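Local coordinates for Mll7089 protein (PDB 2OZ8) that is of unknown function but probably binds magnesium and may act as a hydro-lyase of the mandelate racemase type, at residues 132-140 / 314-322; 299-308 / 338-348. One frame throughout, in Å; residues are numbered along the deposited sequence.

How the contacts relate
Both contacts are buried, but they hold different layers of the barrel domain. Contact 1, its centre about 9 Å from that of the chain, joins two barrel strands, 132-138 and 313-318; contact 2, centred about 13 Å from that point, packs helix 304-309 and the turn before it against the chain that leaves strand 337-339. The two meet at strand 132-138, which also pairs antiparallel with strand 337-339: the V133 O to A338 N distance is 2.6 Å, probably a hydrogen bond. Contact 1 is rich in backbone bonds and has a salt bridge at one end and a carboxylate network at the other; contact 2 is mostly aliphatic, crossed by a single histidine-to-carbonyl bond.

Contact 1. Residues 132-140 / 314-322; sequences RVKAYASGL and EWLEYSFQN
Four backbone hydrogen bonds tie K134, Y136 and S138 to L316 and Y318 in parallel register. L316 is held at both ends, its N donating to K134 O (3.0 Å) and its O accepting from Y136 N; Y318 does the same between Y136 O and S138 N. The strand axes diverge by 43°, a twist in keeping with a barrel, which this pair of first and last parallel strands closes.

The ring contacts and the E317 carboxylate lie on the face of K134, W315, Y136 and E317, with a salt bridge at its end. The K134 chain bends at CD (chi3 -112°), and its NZ meets E314 OE1 at 2.7 Å, nearly in line with the C-O bond. K134 CB sits over one face of W315, 3.9 Å from the centroid of the six-membered ring. A similar CH-pi contact sets E317 CA over one face of Y136, whose CG stands between its own N and carbonyl carbon (chi1 63°), turning the ring across the neighbouring strand. The extended E317 side chain then carries OE2 to S138 OG (2.7 Å), which donates to the anti lone pair; K165 makes a salt bridge to OE2, and N297 N binds OE1.

Apolar contacts gather round A135, A137 and L316 of the other face, joined by V133 and F320. V133 CG1 touches L316 CB at 4.0 Å, and A137 CB meets the edge of the F320 ring at 3.7 Å, where A156 of helix 146-158 packs against both residues.

Gripped at both oxygens, the buried E317 carboxylate is fixed in direction near the end of the last barrel strand, a place consistent with the active site of this superfamily.

Contact 2. Residues 299-308 / 338-348; sequences FLEAGVHMAV and AYAPDRPGHGL
V304, the first residue of helix 304-309, has its CA 5.7 Å from that of A340, just past strand 337-339; before the helix, the CA of A302 lies 6.2 Å from that of H346. A type I turn, E301 to V304, leads into the helix, and a type II' turn from P344 to G347 brings the other chain back toward it. V304 CG2, anti to its own N, rests against A338 CB at 4.0 Å, while both methyls of V308 reach A340 CB. This helix is the short crossover between the last two parallel strands of the enolase-type barrel, 293-295 and 313-318. From it H305 sends NE2 to H346 O (2.9 Å, 151° at the hydrogen), approaching from above the carbonyl plane, and its ND1 pairs with the N of H123 in helix 122-125. With an alanine in place of H305, H346 O and H123 N would probably lose these partners, and a gap is likely to open beside A340 CB and P341 CD. The H346 ring turns back on its own chain, ND1 accepting L348 N in the ring plane at 3.1 Å, and NE2 bonds L47 O. L348 CD1 packs on L300 CB at 3.7 Å.

Contact 1. Residues 132-140 / 314-322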
loop_
_atom_site.group_PDB
_atom_site.type_symbol
_atom_site.label_atom_id
_atom_site.label_comp_id
_atom_site.label_asym_id
_atom_site.label_seq_id
_atom_site.Cartn_x
_atom_site.Cartn_y
_atom_site.Cartn_z
ATOM N N ARG A 132 -42.369 0.459 7.096
ATOM C CA ARG A 132 -41.941 0.465 8.469
ATOM C C ARG A 132 -40.518 0.019 8.700
ATOM O O ARG A 132 -39.926 -0.700 7.884
ATOM C CB ARG A 132 -42.891 -0.341 9.340
ATOM C CG ARG A 132 -42.637 -1.780 9.314
ATOM C CD ARG A 132 -43.634 -2.515 10.101
ATOM N NE ARG A 132 -43.326 -3.929 10.022
ATOM C CZ ARG A 132 -43.926 -4.850 10.768
ATOM N NH1 ARG A 132 -44.882 -4.468 11.626
ATOM N NH2 ARG A 132 -43.575 -6.126 10.647
ATOM N N VAL A 133 -39.988 0.454 9.839
ATOM C CA VAL A 133 -38.651 0.133 10.289
ATOM C C VAL A 133 -38.635 -0.087 11.797
ATOM O O VAL A 133 -39.367 0.547 12.522
ATOM C CB VAL A 133 -37.689 1.267 9.883
ATOM C CG1 VAL A 133 -37.974 2.550 10.611
ATOM C CG2 VAL A 133 -36.256 0.800 10.029
ATOM N N LYS A 134 -37.815 -0.996 12.271
ATOM C CA LYS A 134 -37.569 -1.141 13.716
ATOM C C LYS A 134 -37.010 0.104 14.355
ATOM O O LYS A 134 -36.106 0.783 13.807
ATOM C CB LYS A 134 -36.564 -2.252 13.949
ATOM C CG LYS A 134 -37.049 -3.583 13.411
ATOM C CD LYS A 134 -36.139 -4.712 13.855
ATOM C CE LYS A 134 -35.423 -5.253 12.692
ATOM N NZ LYS A 134 -34.765 -6.514 13.116
ATOM N N ALA A 135 -37.495 0.382 15.552
ATOM C CA ALA A 135 -37.048 1.547 16.272
ATOM C C ALA A 135 -36.383 1.053 17.554
ATOM O O ALA A 135 -36.826 0.085 18.134
ATOM C CB ALA A 135 -38.259 2.477 16.571
ATOM N N TYR A 136 -35.296 1.684 17.978
ATOM C CA TYR A 136 -34.692 1.293 19.229
ATOM C C TYR A 136 -34.805 2.450 20.187
ATOM O O TYR A 136 -34.934 3.587 19.764
ATOM C CB TYR A 136 -33.243 0.824 19.069
ATOM C CG TYR A 136 -32.264 1.843 18.552
ATOM C CD1 TYR A 136 -31.563 2.631 19.428
ATOM C CD2 TYR A 136 -31.990 1.962 17.209
ATOM C CE1 TYR A 136 -30.615 3.527 18.986
ATOM C CE2 TYR A 136 -31.023 2.867 16.724
ATOM C CZ TYR A 136 -30.349 3.643 17.637
ATOM O OH TYR A 136 -29.418 4.578 17.280
ATOM N N ALA A 137 -34.810 2.139 21.472
ATOM C CA ALA A 137 -35.047 3.144 22.474
ATOM C C ALA A 137 -33.685 3.657 22.920
ATOM O O ALA A 137 -32.851 2.876 23.282
ATOM C CB ALA A 137 -35.805 2.539 23.653
ATOM N N SER A 138 -33.504 4.968 22.906
ATOM C CA SER A 138 -32.235 5.595 23.158
ATOM C C SER A 138 -32.389 6.653 24.235
ATOM O O SER A 138 -33.130 7.606 24.095
ATOM C CB SER A 138 -31.738 6.187 21.858
ATOM O OG SER A 138 -30.568 6.919 22.038
ATOM N N GLY A 139 -31.666 6.489 25.314
ATOM C CA GLY A 139 -31.913 7.235 26.526
ATOM C C GLY A 139 -31.238 8.577 26.586
ATOM O O GLY A 139 -31.756 9.463 27.245
ATOM N N LEU A 140 -30.112 8.750 25.876
ATOM C CA LEU A 140 -29.304 10.006 25.952
ATOM C C LEU A 140 -29.061 10.280 27.443
ATOM O O LEU A 140 -29.201 11.404 27.945
ATOM C CB LEU A 140 -30.025 11.184 25.233
ATOM C CG LEU A 140 -30.615 10.915 23.823
ATOM C CD1 LEU A 140 -31.362 12.117 23.233
ATOM C CD2 LEU A 140 -29.547 10.421 22.787
ATOM N N GLU A 314 -31.914 -1.118 8.809
ATOM C CA GLU A 314 -32.854 -1.881 9.634
ATOM C C GLU A 314 -33.287 -1.175 10.930
ATOM O O GLU A 314 -34.290 -1.553 11.530
ATOM C CB GLU A 314 -32.355 -3.352 9.809
ATOM C CG GLU A 314 -31.759 -3.771 11.135
ATOM C CD GLU A 314 -31.581 -5.316 11.300
ATOM O OE1 GLU A 314 -32.523 -6.004 11.796
ATOM O OE2 GLU A 314 -30.487 -5.835 10.967
ATOM N N TRP A 315 -32.561 -0.122 11.334
ATOM C CA TRP A 315 -32.795 0.561 12.634
ATOM C C TRP A 315 -32.888 2.080 12.579
ATOM O O TRP A 315 -32.137 2.753 11.888
ATOM C CB TRP A 315 -31.756 0.186 13.682
ATOM C CG TRP A 315 -31.736 -1.244 14.080
ATOM C CD1 TRP A 315 -30.860 -2.203 13.657
ATOM C CD2 TRP A 315 -32.613 -1.882 15.061
ATOM N NE1 TRP A 315 -31.162 -3.421 14.284
ATOM C CE2 TRP A 315 -32.226 -3.250 15.144
ATOM C CE3 TRP A 315 -33.685 -1.427 15.855
ATOM C CZ2 TRP A 315 -32.869 -4.176 16.026
ATOM C CZ3 TRP A 315 -34.363 -2.352 16.690
ATOM C CH2 TRP A 315 -33.932 -3.713 16.778
ATOM N N LEU A 316 -33.818 2.611 13.336
ATOM C CA LEU A 316 -34.003 4.050 13.484
ATOM C C LEU A 316 -33.992 4.419 14.984
ATOM O O LEU A 316 -34.629 3.752 15.791
ATOM C CB LEU A 316 -35.335 4.496 12.818
ATOM C CG LEU A 316 -35.763 5.929 13.152
ATOM C CD1 LEU A 316 -36.589 6.506 12.072
ATOM C CD2 LEU A 316 -36.556 5.912 14.520
ATOM N N GLU A 317 -33.259 5.462 15.336
ATOM C CA GLU A 317 -33.146 5.893 16.716
ATOM C C GLU A 317 -34.356 6.703 17.189
ATOM O O GLU A 317 -34.772 7.668 16.519
ATOM C CB GLU A 317 -31.864 6.726 16.896
ATOM C CG GLU A 317 -31.558 7.072 18.353
ATOM C CD GLU A 317 -30.283 7.784 18.538
ATOM O OE1 GLU A 317 -29.743 8.256 17.526
ATOM O OE2 GLU A 317 -29.809 7.898 19.681
ATOM N N TYR A 318 -34.887 6.356 18.362
ATOM C CA TYR A 318 -35.918 7.200 19.015
ATOM C C TYR A 318 -35.559 7.504 20.487
ATOM O O TYR A 318 -35.230 6.595 21.237
ATOM C CB TYR A 318 -37.331 6.593 18.898
ATOM C CG TYR A 318 -38.362 7.505 19.522
ATOM C CD1 TYR A 318 -38.750 8.692 18.891
ATOM C CD2 TYR A 318 -38.876 7.226 20.790
ATOM C CE1 TYR A 318 -39.633 9.577 19.505
ATOM C CE2 TYR A 318 -39.766 8.104 21.431
ATOM C CZ TYR A 318 -40.142 9.253 20.773
ATOM O OH TYR A 318 -40.998 10.075 21.406
ATOM N N SER A 319 -35.657 8.766 20.892
ATOM C CA SER A 319 -35.059 9.221 22.151
ATOM C C SER A 319 -36.041 9.847 23.154
ATOM O O SER A 319 -35.641 10.450 24.130
ATOM C CB SER A 319 -33.918 10.177 21.869
ATOM O OG SER A 319 -32.814 9.487 21.286
ATOM N N PHE A 320 -37.337 9.691 22.888
ATOM C CA PHE A 320 -38.363 10.152 23.806
ATOM C C PHE A 320 -38.266 11.639 24.128
ATOM O O PHE A 320 -38.632 12.036 25.213
ATOM C CB PHE A 320 -38.372 9.288 25.097
ATOM C CG PHE A 320 -38.556 7.838 24.816
ATOM C CD1 PHE A 320 -39.816 7.296 24.767
ATOM C CD2 PHE A 320 -37.443 7.005 24.556
ATOM C CE1 PHE A 320 -39.999 5.978 24.483
ATOM C CE2 PHE A 320 -37.626 5.654 24.257
ATOM C CZ PHE A 320 -38.902 5.154 24.202
ATOM N N GLN A 321 -37.813 12.460 23.189
ATOM C CA GLN A 321 -37.744 13.917 23.449
ATOM C C GLN A 321 -39.162 14.599 23.523
ATOM O O GLN A 321 -40.139 14.090 22.948
ATOM C CB GLN A 321 -36.806 14.581 22.447
ATOM C CG GLN A 321 -35.338 14.191 22.669
ATOM C CD GLN A 321 -34.453 14.520 21.498
ATOM O OE1 GLN A 321 -33.489 15.275 21.641
ATOM N NE2 GLN A 321 -34.770 13.949 20.315
ATOM N N ASN A 322 -39.292 15.686 24.287
ATOM C CA ASN A 322 -40.604 16.349 24.428
ATOM C C ASN A 322 -40.795 17.323 23.272
ATOM O O ASN A 322 -40.650 18.519 23.456
ATOM C CB ASN A 322 -40.764 17.065 25.768
ATOM C CG ASN A 322 -39.760 18.208 25.950
ATOM O OD1 ASN A 322 -38.631 18.128 25.450
ATOM N ND2 ASN A 322 -40.160 19.280 26.677
HETATM O O HOH W 1 -36.357 -2.644 9.809
#

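Contact 2. Residues 299-308 / 338-348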
loop_
_atom_site.group_PDB
_atom_site.type_symbol
_atom_site.label_atom_id
_atom_site.label_comp_id
_atom_site.label_asym_id
_atom_site.label_seq_id
_atom_site.Cartn_x
_atom_site.Cartn_y
_atom_site.Cartn_z
ATOM N N PHE A 299 -35.001 15.241 13.981
ATOM C CA PHE A 299 -36.035 16.038 14.634
ATOM C C PHE A 299 -37.419 15.590 14.206
ATOM O O PHE A 299 -37.740 15.618 13.041
ATOM C CB PHE A 299 -35.844 17.549 14.423
ATOM C CG PHE A 299 -36.493 18.363 15.491
ATOM C CD1 PHE A 299 -35.762 18.791 16.587
ATOM C CD2 PHE A 299 -37.863 18.639 15.449
ATOM C CE1 PHE A 299 -36.368 19.516 17.605
ATOM C CE2 PHE A 299 -38.479 19.379 16.457
ATOM C CZ PHE A 299 -37.737 19.809 17.538
ATOM N N LEU A 300 -38.206 15.143 15.182
ATOM C CA LEU A 300 -39.552 14.633 14.994
ATOM C C LEU A 300 -39.677 13.431 14.079
ATOM O O LEU A 300 -40.750 13.162 13.558
ATOM C CB LEU A 300 -40.555 15.759 14.602
ATOM C CG LEU A 300 -41.028 16.571 15.808
ATOM C CD1 LEU A 300 -41.932 17.722 15.397
ATOM C CD2 LEU A 300 -41.716 15.682 16.830
ATOM N N GLU A 301 -38.581 12.696 13.921
ATOM C CA GLU A 301 -38.552 11.378 13.267
ATOM C C GLU A 301 -38.865 11.466 11.773
ATOM O O GLU A 301 -39.287 10.497 11.162
ATOM C CB GLU A 301 -39.455 10.359 13.997
ATOM C CG GLU A 301 -38.927 9.868 15.353
ATOM C CD GLU A 301 -38.785 10.990 16.362
ATOM O OE1 GLU A 301 -39.810 11.657 16.668
ATOM O OE2 GLU A 301 -37.637 11.243 16.826
ATOM N N ALA A 302 -38.634 12.633 11.192
ATOM C CA ALA A 302 -38.647 12.809 9.751
ATOM C C ALA A 302 -37.852 11.715 8.974
ATOM O O ALA A 302 -38.278 11.261 7.881
ATOM C CB ALA A 302 -38.117 14.209 9.412
ATOM N N GLY A 303 -36.706 11.287 9.529
ATOM C CA GLY A 303 -35.845 10.329 8.850
ATOM C C GLY A 303 -36.534 8.996 8.689
ATOM O O GLY A 303 -35.966 8.088 8.100
ATOM N N VAL A 304 -37.749 8.844 9.222
ATOM C CA VAL A 304 -38.483 7.592 9.017
ATOM C C VAL A 304 -38.589 7.188 7.518
ATOM O O VAL A 304 -38.563 6.013 7.149
ATOM C CB VAL A 304 -39.880 7.577 9.762
ATOM C CG1 VAL A 304 -40.917 8.565 9.132
ATOM C CG2 VAL A 304 -40.425 6.151 9.868
ATOM N N HIS A 305 -38.636 8.195 6.659
ATOM C CA HIS A 305 -38.873 7.987 5.253
ATOM C C HIS A 305 -37.670 7.445 4.511
ATOM O O HIS A 305 -37.836 6.594 3.639
ATOM C CB HIS A 305 -39.373 9.271 4.644
ATOM C CG HIS A 305 -40.706 9.678 5.180
ATOM N ND1 HIS A 305 -41.888 9.204 4.657
ATOM C CD2 HIS A 305 -41.042 10.499 6.206
ATOM C CE1 HIS A 305 -42.895 9.710 5.344
ATOM N NE2 HIS A 305 -42.408 10.504 6.281
ATOM N N MET A 306 -36.479 7.935 4.837
ATOM C CA MET A 306 -35.243 7.361 4.300
ATOM C C MET A 306 -35.007 6.010 4.944
ATOM O O MET A 306 -34.498 5.116 4.317
ATOM C CB MET A 306 -34.031 8.302 4.504
ATOM C CG MET A 306 -34.271 9.737 3.956
ATOM S SD MET A 306 -35.092 10.974 5.032
ATOM C CE MET A 306 -33.645 11.133 6.065
ATOM N N ALA A 307 -35.392 5.844 6.207
ATOM C CA ALA A 307 -35.117 4.563 6.875
ATOM C C ALA A 307 -35.857 3.461 6.180
ATOM O O ALA A 307 -35.275 2.420 5.920
ATOM C CB ALA A 307 -35.458 4.592 8.384
ATOM N N VAL A 308 -37.142 3.681 5.892
ATOM C CA VAL A 308 -37.925 2.648 5.235
ATOM C C VAL A 308 -37.557 2.587 3.767
ATOM O O VAL A 308 -37.776 1.557 3.173
ATOM C CB VAL A 308 -39.528 2.760 5.395
ATOM C CG1 VAL A 308 -39.975 3.071 6.807
ATOM C CG2 VAL A 308 -40.141 3.750 4.424
ATOM N N ALA A 338 -41.299 1.834 13.744
ATOM C CA ALA A 338 -41.646 3.169 13.319
ATOM C C ALA A 338 -42.308 3.052 11.963
ATOM O O ALA A 338 -41.875 2.260 11.099
ATOM C CB ALA A 338 -40.416 4.102 13.274
ATOM N N TYR A 339 -43.370 3.827 11.785
ATOM C CA TYR A 339 -44.159 3.748 10.581
ATOM C C TYR A 339 -44.107 5.025 9.809
ATOM O O TYR A 339 -44.432 6.101 10.336
ATOM C CB TYR A 339 -45.595 3.457 10.946
ATOM C CG TYR A 339 -45.810 2.034 11.412
ATOM C CD1 TYR A 339 -46.136 1.031 10.497
ATOM C CD2 TYR A 339 -45.666 1.685 12.754
ATOM C CE1 TYR A 339 -46.305 -0.274 10.899
ATOM C CE2 TYR A 339 -45.855 0.392 13.159
ATOM C CZ TYR A 339 -46.203 -0.577 12.240
ATOM O OH TYR A 339 -46.390 -1.874 12.641
ATOM N N ALA A 340 -43.695 4.923 8.558
ATOM C CA ALA A 340 -43.775 6.062 7.667
ATOM C C ALA A 340 -45.227 6.183 7.217
ATOM O O ALA A 340 -45.766 5.248 6.600
ATOM C CB ALA A 340 -42.868 5.876 6.488
ATOM N N PRO A 341 -45.873 7.325 7.525
ATOM C CA PRO A 341 -47.307 7.534 7.300
ATOM C C PRO A 341 -47.698 7.654 5.843
ATOM O O PRO A 341 -46.854 7.965 4.988
ATOM C CB PRO A 341 -47.588 8.866 7.997
ATOM C CG PRO A 341 -46.301 9.541 8.096
ATOM C CD PRO A 341 -45.219 8.517 8.099
ATOM N N ASP A 342 -48.988 7.451 5.569
ATOM C CA ASP A 342 -49.535 7.522 4.211
ATOM C C ASP A 342 -50.086 8.904 3.854
ATOM O O ASP A 342 -50.902 9.031 2.961
ATOM C CB ASP A 342 -50.587 6.426 3.990
ATOM C CG ASP A 342 -51.073 6.349 2.536
ATOM O OD1 ASP A 342 -50.242 6.521 1.618
ATOM O OD2 ASP A 342 -52.293 6.133 2.311
ATOM N N ARG A 343 -49.619 9.934 4.535
ATOM C CA ARG A 343 -49.986 11.312 4.249
ATOM C C ARG A 343 -48.991 11.888 3.228
ATOM O O ARG A 343 -47.946 11.295 3.012
ATOM C CB ARG A 343 -49.928 12.122 5.547
ATOM C CG ARG A 343 -50.980 11.740 6.629
ATOM C CD ARG A 343 -50.667 12.461 7.958
ATOM N NE ARG A 343 -50.269 11.433 8.896
ATOM C CZ ARG A 343 -49.299 11.508 9.784
ATOM N NH1 ARG A 343 -48.550 12.592 9.933
ATOM N NH2 ARG A 343 -49.091 10.456 10.548
ATOM N N PRO A 344 -49.323 13.019 2.563
ATOM C CA PRO A 344 -48.317 13.608 1.674
ATOM C C PRO A 344 -47.186 14.283 2.407
ATOM O O PRO A 344 -47.345 14.684 3.563
ATOM C CB PRO A 344 -49.114 14.648 0.869
ATOM C CG PRO A 344 -50.281 15.003 1.734
ATOM C CD PRO A 344 -50.623 13.737 2.474
ATOM N N GLY A 345 -46.050 14.423 1.721
ATOM C CA GLY A 345 -44.860 14.910 2.377
ATOM C C GLY A 345 -44.314 13.897 3.366
ATOM O O GLY A 345 -44.515 12.654 3.232
ATOM N N HIS A 346 -43.583 14.418 4.339
ATOM C CA HIS A 346 -43.074 13.585 5.409
ATOM C C HIS A 346 -44.134 13.361 6.505
ATOM O O HIS A 346 -43.898 12.638 7.457
ATOM C CB HIS A 346 -41.728 14.081 5.975
ATOM C CG HIS A 346 -41.680 15.533 6.342
ATOM N ND1 HIS A 346 -42.675 16.172 7.057
ATOM C CD2 HIS A 346 -40.718 16.464 6.121
ATOM C CE1 HIS A 346 -42.325 17.433 7.260
ATOM N NE2 HIS A 346 -41.147 17.640 6.687
ATOM N N GLY A 347 -45.298 14.000 6.344
ATOM C CA GLY A 347 -46.449 13.848 7.241
ATOM C C GLY A 347 -46.374 14.748 8.455
ATOM O O GLY A 347 -47.212 14.645 9.328
ATOM N N LEU A 348 -45.348 15.601 8.571
ATOM C CA LEU A 348 -45.268 16.467 9.744
ATOM C C LEU A 348 -45.774 17.835 9.346
ATOM O O LEU A 348 -45.316 18.440 8.367
ATOM C CB LEU A 348 -43.871 16.506 10.394
ATOM C CG LEU A 348 -43.285 15.154 10.871
ATOM C CD1 LEU A 348 -41.779 15.274 11.118
ATOM C CD2 LEU A 348 -44.041 14.485 12.112
#